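Local coordinates for protein Ufm1-specific protease (Caenorhabditis elegans, PDB 5EJJ) that hydrolyses the peptide bond at the C-terminal glycine of the ubiquitin-like modifier Ufm1, acting as a thiol protease that releases it from target proteins, at residues A[125-130]-A[245-250]; A[66-71]-A[302-307]; A[392-397]-A[440-445]. One frame throughout, in Å; residues are numbered along the deposited sequence.

Contact 1. Residues A[125-130]-A[245-250]; sequences EGASCV and FPAFFG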
ATOM      1  N   GLU A 125     -10.723  -4.661  -6.226  1.00 23.33           N
ATOM      2  CA  GLU A 125     -11.305  -5.275  -7.396  1.00 23.10           C
ATOM      3  C   GLU A 125     -10.306  -5.060  -8.512  1.00 25.02           C
ATOM      4  O   GLU A 125      -9.694  -3.999  -8.581  1.00 26.45           O
ATOM      5  CB  GLU A 125     -12.589  -4.538  -7.707  1.00 22.34           C
ATOM      6  CG  GLU A 125     -13.568  -5.288  -8.535  1.00 31.56           C
ATOM      7  CD  GLU A 125     -14.867  -4.511  -8.703  1.00 45.05           C
ATOM      8  OE1 GLU A 125     -15.467  -4.067  -7.677  1.00 39.65           O
ATOM      9  OE2 GLU A 125     -15.274  -4.329  -9.876  1.00 48.68           O
ATOM     10  N   GLY A 126     -10.097  -6.073  -9.348  1.00 25.91           N
ATOM     11  CA  GLY A 126      -9.311  -5.918 -10.564  1.00 22.35           C
ATOM     12  C   GLY A 126      -7.825  -6.222 -10.487  1.00 22.84           C
ATOM     13  O   GLY A 126      -7.230  -6.352  -9.415  1.00 23.56           O
ATOM     14  N   ALA A 127      -7.216  -6.342 -11.658  1.00 23.31           N
ATOM     15  CA  ALA A 127      -5.770  -6.493 -11.747  1.00 26.20           C
ATOM     16  C   ALA A 127      -5.138  -5.132 -12.069  1.00 24.09           C
ATOM     17  O   ALA A 127      -5.837  -4.199 -12.461  1.00 22.66           O
ATOM     18  CB  ALA A 127      -5.419  -7.519 -12.810  1.00 22.51           C
ATOM     19  N   SER A 128      -3.827  -5.016 -11.880  1.00 21.09           N
ATOM     20  CA  SER A 128      -3.090  -3.827 -12.296  1.00 18.89           C
ATOM     21  C   SER A 128      -2.274  -4.102 -13.548  1.00 19.84           C
ATOM     22  O   SER A 128      -1.363  -4.916 -13.494  1.00 21.78           O
ATOM     23  CB  SER A 128      -2.124  -3.389 -11.202  1.00 16.91           C
ATOM     24  OG  SER A 128      -2.817  -2.772 -10.140  1.00 18.48           O
ATOM     25  N   CYS A 129      -2.580  -3.428 -14.661  1.00 20.16           N
ATOM     26  CA  CYS A 129      -1.684  -3.415 -15.828  1.00 18.91           C
ATOM     27  C   CYS A 129      -0.594  -2.378 -15.640  1.00 15.71           C
ATOM     28  O   CYS A 129      -0.876  -1.292 -15.164  1.00 16.70           O
ATOM     29  CB  CYS A 129      -2.445  -3.043 -17.082  1.00 18.06           C
ATOM     30  SG  CYS A 129      -3.842  -4.085 -17.378  1.00 29.42           S
ATOM     31  N   VAL A 130       0.636  -2.681 -16.037  1.00 13.86           N
ATOM     32  CA  VAL A 130       1.720  -1.729 -15.834  1.00 15.14           C
ATOM     33  C   VAL A 130       2.735  -1.718 -16.994  1.00 15.58           C
ATOM     34  O   VAL A 130       2.939  -2.722 -17.652  1.00 18.63           O
ATOM     35  CB  VAL A 130       2.420  -2.031 -14.501  1.00 16.59           C
ATOM     36  CG1 VAL A 130       2.952  -3.420 -14.520  1.00 19.09           C
ATOM     37  CG2 VAL A 130       3.535  -1.062 -14.229  1.00 18.04           C
ATOM     38  N   PHE A 245      -2.537   0.998 -14.650  1.00 16.87           N
ATOM     39  CA  PHE A 245      -3.981   1.157 -14.815  1.00 14.75           C
ATOM     40  C   PHE A 245      -4.742  -0.148 -14.543  1.00 18.03           C
ATOM     41  O   PHE A 245      -4.236  -1.234 -14.825  1.00 18.21           O
ATOM     42  CB  PHE A 245      -4.312   1.700 -16.193  1.00 12.88           C
ATOM     43  CG  PHE A 245      -3.945   0.788 -17.334  1.00 16.19           C
ATOM     44  CD1 PHE A 245      -2.662   0.797 -17.867  1.00 15.63           C
ATOM     45  CD2 PHE A 245      -4.904  -0.037 -17.922  1.00 16.54           C
ATOM     46  CE1 PHE A 245      -2.332  -0.015 -18.954  1.00 15.74           C
ATOM     47  CE2 PHE A 245      -4.578  -0.862 -19.008  1.00 16.29           C
ATOM     48  CZ  PHE A 245      -3.286  -0.847 -19.522  1.00 16.85           C
ATOM     49  N   PRO A 246      -5.949  -0.046 -13.962  1.00 16.34           N
ATOM     50  CA  PRO A 246      -6.726  -1.231 -13.601  1.00 17.45           C
ATOM     51  C   PRO A 246      -7.301  -2.034 -14.765  1.00 18.24           C
ATOM     52  O   PRO A 246      -7.870  -1.475 -15.689  1.00 18.69           O
ATOM     53  CB  PRO A 246      -7.863  -0.653 -12.759  1.00 16.09           C
ATOM     54  CG  PRO A 246      -7.919   0.743 -13.118  1.00 12.79           C
ATOM     55  CD  PRO A 246      -6.535   1.162 -13.374  1.00 13.55           C
ATOM     56  N   ALA A 247      -7.137  -3.355 -14.679  1.00 22.35           N
ATOM     57  CA  ALA A 247      -7.807  -4.344 -15.527  1.00 22.37           C
ATOM     58  C   ALA A 247      -8.962  -4.957 -14.741  1.00 25.25           C
ATOM     59  O   ALA A 247      -8.734  -5.770 -13.833  1.00 26.24           O
ATOM     60  CB  ALA A 247      -6.830  -5.433 -15.874  1.00 22.32           C
ATOM     61  N   PHE A 248     -10.194  -4.572 -15.054  1.00 24.88           N
ATOM     62  CA  PHE A 248     -11.333  -5.117 -14.324  1.00 24.99           C
ATOM     63  C   PHE A 248     -11.910  -6.301 -15.086  1.00 30.85           C
ATOM     64  O   PHE A 248     -11.926  -6.305 -16.319  1.00 32.04           O
ATOM     65  CB  PHE A 248     -12.409  -4.054 -14.101  1.00 24.85           C
ATOM     66  CG  PHE A 248     -11.989  -2.954 -13.181  1.00 22.17           C
ATOM     67  CD1 PHE A 248     -11.784  -3.206 -11.834  1.00 22.29           C
ATOM     68  CD2 PHE A 248     -11.801  -1.671 -13.656  1.00 19.77           C
ATOM     69  CE1 PHE A 248     -11.401  -2.205 -10.975  1.00 17.66           C
ATOM     70  CE2 PHE A 248     -11.408  -0.660 -12.808  1.00 18.15           C
ATOM     71  CZ  PHE A 248     -11.208  -0.927 -11.461  1.00 16.85           C
ATOM     72  N   PHE A 249     -12.358  -7.316 -14.352  1.00 30.43           N
ATOM     73  CA  PHE A 249     -12.963  -8.477 -14.983  1.00 30.49           C
ATOM     74  C   PHE A 249     -14.183  -8.033 -15.783  1.00 32.13           C
ATOM     75  O   PHE A 249     -15.068  -7.347 -15.258  1.00 29.92           O
ATOM     76  CB  PHE A 249     -13.341  -9.521 -13.937  1.00 34.39           C
ATOM     77  CG  PHE A 249     -14.124 -10.689 -14.488  1.00 37.26           C
ATOM     78  CD1 PHE A 249     -13.470 -11.829 -14.954  1.00 42.14           C
ATOM     79  CD2 PHE A 249     -15.510 -10.660 -14.519  1.00 28.64           C
ATOM     80  CE1 PHE A 249     -14.189 -12.907 -15.456  1.00 38.32           C
ATOM     81  CE2 PHE A 249     -16.221 -11.721 -15.015  1.00 27.94           C
ATOM     82  CZ  PHE A 249     -15.562 -12.849 -15.488  1.00 32.08           C
ATOM     83  N   GLY A 250     -14.193  -8.387 -17.064  1.00 31.03           N
ATOM     84  CA  GLY A 250     -15.338  -8.156 -17.911  1.00 29.59           C
ATOM     85  C   GLY A 250     -15.229  -7.010 -18.892  1.00 31.61           C
ATOM     86  O   GLY A 250     -16.173  -6.779 -19.645  1.00 33.27           O
TER
HETATM   87  O   HOH W   1     -14.914  -5.993 -12.189  1.00 35.73           O
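Cys129 sets its CB over one face of the Phe245 ring, 3.5 Å from the centroid, in a CH-pi contact displaced toward the rim near CZ. Its SG stands anti to the carbonyl carbon (chi1 -55°), a turn that brings the sulfur obliquely to the same ring in a sulfur-aromatic contact, Cys129 SG 4.2 Å from the Phe245 centroid. The same SG comes within 3.6 Å of Ala247 CB. Ala127 CB meets Ala247 CB at 4.0 Å on this same face of the sheet. Replacing Phe245 by an alanine is likely to leave a gap beside Cys129 and take the aromatic partner from its CB and SG.

Behind these side chains lie four antiparallel backbone bonds. Two join Ala127 N to Ala247 O and Ala247 N to Ala127 O, both 2.7 Å, and Cys129 and Phe245 form the other hydrogen-bonded pair, with Ser128 opposite Pro246 between them. Beyond the paired region Phe248 CE1 comes 3.4 Å from Glu125 O, while Phe248 CD1 lies 3.9 Å from Gly126 CA. The Glu125 carboxylate has its charge partner in Arg43.

Farther out, helix 253-280 packs on Phe245 through Arg259, Ser260 and Ala263, and strand 199-205 bonds to the other edge of 127-139. Strand 235-247 thus closes one edge of the mixed sheet: polar backbone groups are paired within it, while ring, sulfur and methyl groups pack together on the face carrying Ala127, Cys129, Phe245 and Ala247.

Contact 2. Residues A[66-71]-A[302-307]; sequences ESSLSA and LHLQLP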
ATOM      1  N   GLU A  66      -6.796  14.388  -8.585  1.00 15.30           N
ATOM      2  CA  GLU A  66      -7.331  13.513  -9.629  1.00 12.25           C
ATOM      3  C   GLU A  66      -6.211  12.837 -10.422  1.00 11.14           C
ATOM      4  O   GLU A  66      -6.344  11.680 -10.817  1.00 10.90           O
ATOM      5  CB  GLU A  66      -8.268  14.302 -10.549  1.00 16.46           C
ATOM      6  CG  GLU A  66      -9.222  13.481 -11.441  1.00 20.83           C
ATOM      7  CD  GLU A  66     -10.485  14.300 -11.844  1.00 35.95           C
ATOM      8  OE1 GLU A  66     -11.414  13.760 -12.514  1.00 31.08           O
ATOM      9  OE2 GLU A  66     -10.546  15.507 -11.478  1.00 40.55           O
ATOM     10  N   SER A  67      -5.093  13.526 -10.618  1.00  8.99           N
ATOM     11  CA  SER A  67      -4.020  12.952 -11.408  1.00  9.88           C
ATOM     12  C   SER A  67      -3.324  11.842 -10.637  1.00 10.30           C
ATOM     13  O   SER A  67      -2.528  11.071 -11.187  1.00 10.07           O
ATOM     14  CB  SER A  67      -3.001  14.024 -11.801  1.00 12.70           C
ATOM     15  OG  SER A  67      -1.979  14.184 -10.827  1.00 12.21           O
ATOM     16  N   SER A  68      -3.614  11.767  -9.349  1.00  9.75           N
ATOM     17  CA  SER A  68      -2.949  10.801  -8.496  1.00  8.16           C
ATOM     18  C   SER A  68      -3.762   9.553  -8.241  1.00  8.12           C
ATOM     19  O   SER A  68      -3.250   8.592  -7.697  1.00  7.80           O
ATOM     20  CB  SER A  68      -2.592  11.457  -7.192  1.00  8.08           C
ATOM     21  OG  SER A  68      -1.709  12.530  -7.463  1.00 11.61           O
ATOM     22  N   LEU A  69      -5.025   9.573  -8.645  1.00  8.24           N
ATOM     23  CA  LEU A  69      -5.916   8.446  -8.472  1.00  6.97           C
ATOM     24  C   LEU A  69      -5.927   7.567  -9.719  1.00  8.11           C
ATOM     25  O   LEU A  69      -5.500   7.991 -10.794  1.00  8.77           O
ATOM     26  CB  LEU A  69      -7.311   8.959  -8.173  1.00  7.22           C
ATOM     27  CG  LEU A  69      -7.255  10.021  -7.090  1.00  6.52           C
ATOM     28  CD1 LEU A  69      -8.621  10.570  -6.844  1.00  8.21           C
ATOM     29  CD2 LEU A  69      -6.722   9.404  -5.841  1.00  6.54           C
ATOM     30  N   SER A  70      -6.407   6.336  -9.567  1.00  8.95           N
ATOM     31  CA  SER A  70      -6.457   5.395 -10.675  1.00  7.50           C
ATOM     32  C   SER A  70      -7.371   5.882 -11.756  1.00  8.20           C
ATOM     33  O   SER A  70      -8.383   6.513 -11.486  1.00  8.16           O
ATOM     34  CB  SER A  70      -6.918   4.020 -10.225  1.00  9.94           C
ATOM     35  OG  SER A  70      -5.831   3.268  -9.732  1.00 11.36           O
ATOM     36  N   ALA A  71      -7.003   5.531 -12.983  1.00 11.58           N
ATOM     37  CA  ALA A  71      -7.562   6.107 -14.196  1.00  9.91           C
ATOM     38  C   ALA A  71      -9.068   5.928 -14.338  1.00 11.78           C
ATOM     39  O   ALA A  71      -9.715   6.738 -15.002  1.00 11.36           O
ATOM     40  CB  ALA A  71      -6.846   5.564 -15.397  1.00  8.49           C
ATOM     41  N   LEU A 302      -2.721   4.587  -5.377  1.00  6.49           N
ATOM     42  CA  LEU A 302      -2.358   6.000  -5.392  1.00  6.78           C
ATOM     43  C   LEU A 302      -1.078   6.137  -6.197  1.00  8.85           C
ATOM     44  O   LEU A 302      -0.119   5.397  -5.966  1.00  8.93           O
ATOM     45  CB  LEU A 302      -2.081   6.488  -3.973  1.00  7.87           C
ATOM     46  CG  LEU A 302      -1.411   7.848  -3.757  1.00  6.88           C
ATOM     47  CD1 LEU A 302      -2.327   9.005  -4.044  1.00  7.51           C
ATOM     48  CD2 LEU A 302      -1.006   7.940  -2.343  1.00  9.35           C
ATOM     49  N   HIS A 303      -1.049   7.086  -7.133  1.00  8.55           N
ATOM     50  CA  HIS A 303       0.029   7.161  -8.109  1.00  7.68           C
ATOM     51  C   HIS A 303       0.734   8.491  -8.019  1.00  8.84           C
ATOM     52  O   HIS A 303       0.108   9.528  -8.095  1.00 11.29           O
ATOM     53  CB  HIS A 303      -0.524   7.001  -9.503  1.00  6.78           C
ATOM     54  CG  HIS A 303      -1.499   5.886  -9.632  1.00  7.56           C
ATOM     55  ND1 HIS A 303      -1.179   4.690 -10.232  1.00  7.02           N
ATOM     56  CD2 HIS A 303      -2.793   5.780  -9.243  1.00  7.32           C
ATOM     57  CE1 HIS A 303      -2.235   3.900 -10.209  1.00  7.59           C
ATOM     58  NE2 HIS A 303      -3.226   4.535  -9.610  1.00  5.76           N
ATOM     59  N   LEU A 304       2.046   8.477  -7.861  1.00  9.64           N
ATOM     60  CA  LEU A 304       2.737   9.722  -7.619  1.00 10.40           C
ATOM     61  C   LEU A 304       4.099   9.749  -8.276  1.00 12.69           C
ATOM     62  O   LEU A 304       4.824   8.749  -8.291  1.00 12.87           O
ATOM     63  CB  LEU A 304       2.900   9.949  -6.118  1.00 10.04           C
ATOM     64  CG  LEU A 304       1.642  10.063  -5.260  1.00  7.72           C
ATOM     65  CD1 LEU A 304       2.029  10.092  -3.807  1.00  8.26           C
ATOM     66  CD2 LEU A 304       0.846  11.297  -5.640  1.00  7.16           C
ATOM     67  N   GLN A 305       4.421  10.911  -8.834  1.00 15.15           N
ATOM     68  CA  GLN A 305       5.768  11.246  -9.266  1.00 15.82           C
ATOM     69  C   GLN A 305       6.416  11.925  -8.073  1.00 17.20           C
ATOM     70  O   GLN A 305       5.883  12.921  -7.560  1.00 18.33           O
ATOM     71  CB  GLN A 305       5.700  12.203 -10.441  1.00 15.71           C
ATOM     72  CG  GLN A 305       4.875  11.662 -11.555  1.00 12.62           C
ATOM     73  CD  GLN A 305       5.453  10.370 -12.045  1.00 15.99           C
ATOM     74  OE1 GLN A 305       4.895   9.305 -11.809  1.00 18.72           O
ATOM     75  NE2 GLN A 305       6.605  10.447 -12.702  1.00 18.09           N
ATOM     76  N   LEU A 306       7.530  11.364  -7.600  1.00 18.88           N
ATOM     77  CA  LEU A 306       8.178  11.851  -6.373  1.00 19.89           C
ATOM     78  C   LEU A 306       9.435  12.690  -6.637  1.00 21.41           C
ATOM     79  O   LEU A 306      10.324  12.279  -7.394  1.00 22.20           O
ATOM     80  CB  LEU A 306       8.531  10.675  -5.479  1.00 16.43           C
ATOM     81  CG  LEU A 306       7.347   9.897  -4.949  1.00 13.23           C
ATOM     82  CD1 LEU A 306       7.861   8.717  -4.188  1.00 14.07           C
ATOM     83  CD2 LEU A 306       6.512  10.800  -4.069  1.00 13.54           C
ATOM     84  N   PRO A 307       9.506  13.877  -6.024  1.00 20.30           N
ATOM     85  CA  PRO A 307      10.668  14.762  -6.188  1.00 26.08           C
ATOM     86  C   PRO A 307      11.877  14.273  -5.392  1.00 31.23           C
ATOM     87  O   PRO A 307      12.115  14.740  -4.285  1.00 38.39           O
ATOM     88  CB  PRO A 307      10.167  16.114  -5.658  1.00 24.33           C
ATOM     89  CG  PRO A 307       9.030  15.779  -4.744  1.00 25.54           C
ATOM     90  CD  PRO A 307       8.402  14.518  -5.290  1.00 20.94           C
TER
HETATM   91  O   HOH W   2      -0.046  10.282 -11.073  1.00 10.80           O
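His303 carries CG anti to its own carbonyl carbon (chi1 -46°), which brings the imidazole to Ser68, Leu69 and Ser70, and Ser70 turns OG into the matching position (chi1 -85°). The result is a hydrogen bond of 2.9 Å between Ser70 OG and His303 NE2, in which either group could be the donor. The hydroxyl lies in the plane of the imidazole, and the ring is held at its NE2 edge by this one bond. Ser68 O also meets the ring edge in plane, 3.2 Å from His303 CD2.

That carbonyl does more than touch the ring. Ser68 O accepts the backbone His303 N at 2.7 Å, in the carbonyl plane and with an N-H...O angle of 160°. Ser68 O also lies 3.6 Å from Leu302 CA. One residue back, a water donates to Ser67 O (2.6 Å) and to His303 O (3.1 Å). Main chain and water together link the last part of helix 59-68 to strand 302-306.

Leucine methyls pack against Ser68: Leu302 CD1 approaches Ser68 CB at 4.0 Å, and Leu304 CD2 comes 3.4 Å from Ser68 OG, whose hydrogen bond goes back to Phe64 O, one turn earlier in the chain. Around them, Arg266 of helix 253-280 takes Leu69 O, Arg267 packs against His303, and Asn270 binds both Ser67 OG and Gln305 N.

The contact is a helix-to-strand junction: the last part of helix 59-68, within the MPN sequence family, meets strand 302-306 of the two-stranded antiparallel sheet in the UfSP2 N-terminal family region.

Contact 3. Residues A[392-397]-A[440-445]; sequences SGWGCA and GSRQWI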
ATOM      1  N   SER A 392      19.632 -25.769   8.101  1.00 82.42           N
ATOM      2  CA  SER A 392      18.690 -26.835   8.449  1.00 83.25           C
ATOM      3  C   SER A 392      18.368 -27.005   9.937  1.00 87.20           C
ATOM      4  O   SER A 392      17.323 -27.566  10.291  1.00 85.69           O
ATOM      5  CB  SER A 392      19.198 -28.169   7.906  1.00 93.71           C
ATOM      6  OG  SER A 392      19.470 -28.094   6.519  1.00100.38           O
ATOM      7  N   GLY A 393      19.260 -26.546  10.808  1.00 84.31           N
ATOM      8  CA  GLY A 393      19.038 -26.705  12.233  1.00 84.66           C
ATOM      9  C   GLY A 393      19.106 -25.403  13.003  1.00 86.68           C
ATOM     10  O   GLY A 393      18.260 -25.111  13.858  1.00 87.36           O
ATOM     11  N   TRP A 394      20.105 -24.602  12.665  1.00 83.37           N
ATOM     12  CA  TRP A 394      20.497 -23.456  13.479  1.00 86.92           C
ATOM     13  C   TRP A 394      19.799 -22.116  13.176  1.00 84.62           C
ATOM     14  O   TRP A 394      19.557 -21.312  14.089  1.00 79.26           O
ATOM     15  CB  TRP A 394      22.008 -23.282  13.377  1.00 84.22           C
ATOM     16  CG  TRP A 394      22.474 -23.114  11.966  1.00 81.60           C
ATOM     17  CD1 TRP A 394      22.466 -24.058  10.972  1.00 78.19           C
ATOM     18  CD2 TRP A 394      23.015 -21.927  11.387  1.00 76.86           C
ATOM     19  NE1 TRP A 394      22.979 -23.528   9.817  1.00 76.93           N
ATOM     20  CE2 TRP A 394      23.321 -22.221  10.042  1.00 77.91           C
ATOM     21  CE3 TRP A 394      23.277 -20.643  11.878  1.00 72.99           C
ATOM     22  CZ2 TRP A 394      23.873 -21.275   9.182  1.00 74.92           C
ATOM     23  CZ3 TRP A 394      23.832 -19.706  11.025  1.00 68.08           C
ATOM     24  CH2 TRP A 394      24.123 -20.027   9.692  1.00 71.08           C
ATOM     25  N   GLY A 395      19.483 -21.879  11.904  1.00 83.72           N
ATOM     26  CA  GLY A 395      18.984 -20.585  11.459  1.00 75.50           C
ATOM     27  C   GLY A 395      17.574 -20.148  11.845  1.00 70.03           C
ATOM     28  O   GLY A 395      17.254 -18.975  11.671  1.00 58.78           O
ATOM     29  N   CYS A 396      16.751 -21.063  12.370  1.00 71.29           N
ATOM     30  CA  CYS A 396      15.334 -20.781  12.666  1.00 63.08           C
ATOM     31  C   CYS A 396      15.040 -19.369  13.204  1.00 57.92           C
ATOM     32  O   CYS A 396      14.103 -18.705  12.763  1.00 57.63           O
ATOM     33  CB  CYS A 396      14.695 -21.872  13.563  1.00 69.23           C
ATOM     34  SG  CYS A 396      15.431 -22.231  15.214  1.00 75.48           S
ATOM     35  N   ALA A 397      15.863 -18.899  14.128  1.00 59.19           N
ATOM     36  CA  ALA A 397      15.633 -17.595  14.722  1.00 54.58           C
ATOM     37  C   ALA A 397      16.162 -16.480  13.840  1.00 52.63           C
ATOM     38  O   ALA A 397      15.680 -15.358  13.915  1.00 55.61           O
ATOM     39  CB  ALA A 397      16.256 -17.522  16.102  1.00 57.13           C
ATOM     40  N   GLY A 440      30.134 -16.147  16.376  1.00 58.37           N
ATOM     41  CA  GLY A 440      30.905 -17.140  15.644  1.00 68.42           C
ATOM     42  C   GLY A 440      30.414 -17.274  14.210  1.00 81.27           C
ATOM     43  O   GLY A 440      30.095 -16.272  13.571  1.00 85.36           O
ATOM     44  N   SER A 441      30.367 -18.508  13.704  1.00 82.91           N
ATOM     45  CA  SER A 441      29.757 -18.818  12.406  1.00 78.21           C
ATOM     46  C   SER A 441      29.066 -20.198  12.434  1.00 74.34           C
ATOM     47  O   SER A 441      29.668 -21.189  12.837  1.00 78.61           O
ATOM     48  CB  SER A 441      30.798 -18.734  11.273  1.00 76.90           C
ATOM     49  OG  SER A 441      30.398 -17.829  10.248  1.00 68.84           O
ATOM     50  N   ARG A 442      27.798 -20.231  12.021  1.00 74.61           N
ATOM     51  CA  ARG A 442      26.901 -21.414  12.094  1.00 77.19           C
ATOM     52  C   ARG A 442      26.265 -21.757  13.480  1.00 77.56           C
ATOM     53  O   ARG A 442      25.823 -22.886  13.702  1.00 75.54           O
ATOM     54  CB  ARG A 442      27.515 -22.653  11.416  1.00 70.50           C
ATOM     55  CG  ARG A 442      26.496 -23.652  10.856  1.00 68.35           C
ATOM     56  CD  ARG A 442      27.157 -24.943  10.362  1.00 84.41           C
ATOM     57  NE  ARG A 442      28.142 -24.694   9.309  1.00101.23           N
ATOM     58  CZ  ARG A 442      28.929 -25.627   8.772  1.00101.53           C
ATOM     59  NH1 ARG A 442      28.850 -26.884   9.190  1.00 96.77           N
ATOM     60  NH2 ARG A 442      29.797 -25.302   7.816  1.00 92.57           N
ATOM     61  N   GLN A 443      26.188 -20.772  14.381  1.00 78.64           N
ATOM     62  CA  GLN A 443      25.540 -20.928  15.696  1.00 80.71           C
ATOM     63  C   GLN A 443      24.062 -20.598  15.648  1.00 83.36           C
ATOM     64  O   GLN A 443      23.688 -19.512  15.215  1.00 81.94           O
ATOM     65  CB  GLN A 443      26.116 -19.959  16.738  1.00 82.40           C
ATOM     66  CG  GLN A 443      27.599 -20.040  16.985  1.00 93.73           C
ATOM     67  CD  GLN A 443      28.393 -19.510  15.809  1.00 96.41           C
ATOM     68  OE1 GLN A 443      29.476 -20.021  15.478  1.00 94.79           O
ATOM     69  NE2 GLN A 443      27.832 -18.503  15.136  1.00 82.22           N
ATOM     70  N   TRP A 444      23.224 -21.499  16.151  1.00 86.98           N
ATOM     71  CA  TRP A 444      21.832 -21.156  16.416  1.00 83.04           C
ATOM     72  C   TRP A 444      21.778 -20.131  17.552  1.00 77.07           C
ATOM     73  O   TRP A 444      22.635 -20.127  18.440  1.00 76.96           O
ATOM     74  CB  TRP A 444      21.028 -22.409  16.761  1.00 83.84           C
ATOM     75  CG  TRP A 444      21.792 -23.382  17.579  1.00 90.20           C
ATOM     76  CD1 TRP A 444      22.541 -24.439  17.135  1.00 91.08           C
ATOM     77  CD2 TRP A 444      21.896 -23.384  18.997  1.00 96.50           C
ATOM     78  NE1 TRP A 444      23.101 -25.102  18.201  1.00 86.14           N
ATOM     79  CE2 TRP A 444      22.720 -24.471  19.356  1.00 95.14           C
ATOM     80  CE3 TRP A 444      21.367 -22.568  20.005  1.00 92.19           C
ATOM     81  CZ2 TRP A 444      23.026 -24.763  20.679  1.00 96.16           C
ATOM     82  CZ3 TRP A 444      21.671 -22.856  21.315  1.00 91.91           C
ATOM     83  CH2 TRP A 444      22.494 -23.946  21.643  1.00 95.85           C
ATOM     84  N   ILE A 445      20.803 -19.231  17.496  1.00 73.32           N
ATOM     85  CA  ILE A 445      20.661 -18.227  18.544  1.00 69.01           C
ATOM     86  C   ILE A 445      19.202 -18.070  18.915  1.00 60.24           C
ATOM     87  O   ILE A 445      18.340 -18.760  18.368  1.00 60.81           O
ATOM     88  CB  ILE A 445      21.223 -16.864  18.129  1.00 64.46           C
ATOM     89  CG1 ILE A 445      20.585 -16.393  16.825  1.00 66.83           C
ATOM     90  CG2 ILE A 445      22.723 -16.929  17.985  1.00 71.72           C
ATOM     91  CD1 ILE A 445      20.795 -14.936  16.548  1.00 60.56           C
TER
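Carbon over aromatic ring is the main interaction between Trp394 and Arg442. Arg442 CA stands 3.7 Å from the centroid of the Trp394 six-membered ring, 13° off its normal, and Arg442 CG lies over the same indole, 3.6 Å from Trp394 CE2. The Arg442 chain starts out extended, CG anti to the backbone N (chi1 -152°), which lays CG over the indole while the two side chains cross at about a right angle.

Edge contacts come next. Gln443 O lies near the indole plane, 3.5 Å from Trp394 CE3, and has a hydrogen bond from the hydroxyl of Tyr398. The Trp444 ring leads away, offering its edge to Trp394 CB.

Aliphatic and backbone contacts complete the set: Trp394 CB meets Trp444 CB at 3.6 Å, Trp394 O receives a CA-H...O contact from Trp444, and Ala397 CB reaches Ile445 O at 3.3 Å.

No hydrogen bond crosses between the two segments. Dispersion and weak C-H contacts place the 440-445 loop against the segment that carries Cys396, the inferred nucleophile of this papain-like (clan CA) protease, although a lattice neighbour also touches Arg442 and Trp444 and may influence the loop.

Contacts 1 and 2 are neighbours, their centres 16 Å apart, and they meet where Pro246 CD lies 4.3 Å from Ser70 OG. Along the chain, contact 1 is nested within the loop that contact 2 closes, and helix 253-280 packs against both. Contact 3 belongs to the distant peptidase C78 part: its centre is 43 Å from that of contact 1 and 45 Å from that of contact 2, on the opposite side of the chain's centre from contact 2. Contact 3 includes Cys396, the inferred active-site cysteine, and the side chain of Ala397 is about 8 Å from that of His522, also inferred, and about 11 Å from that of Asp520, assigned by similarity. Contacts 1 and 2 lie far from these catalytic residues.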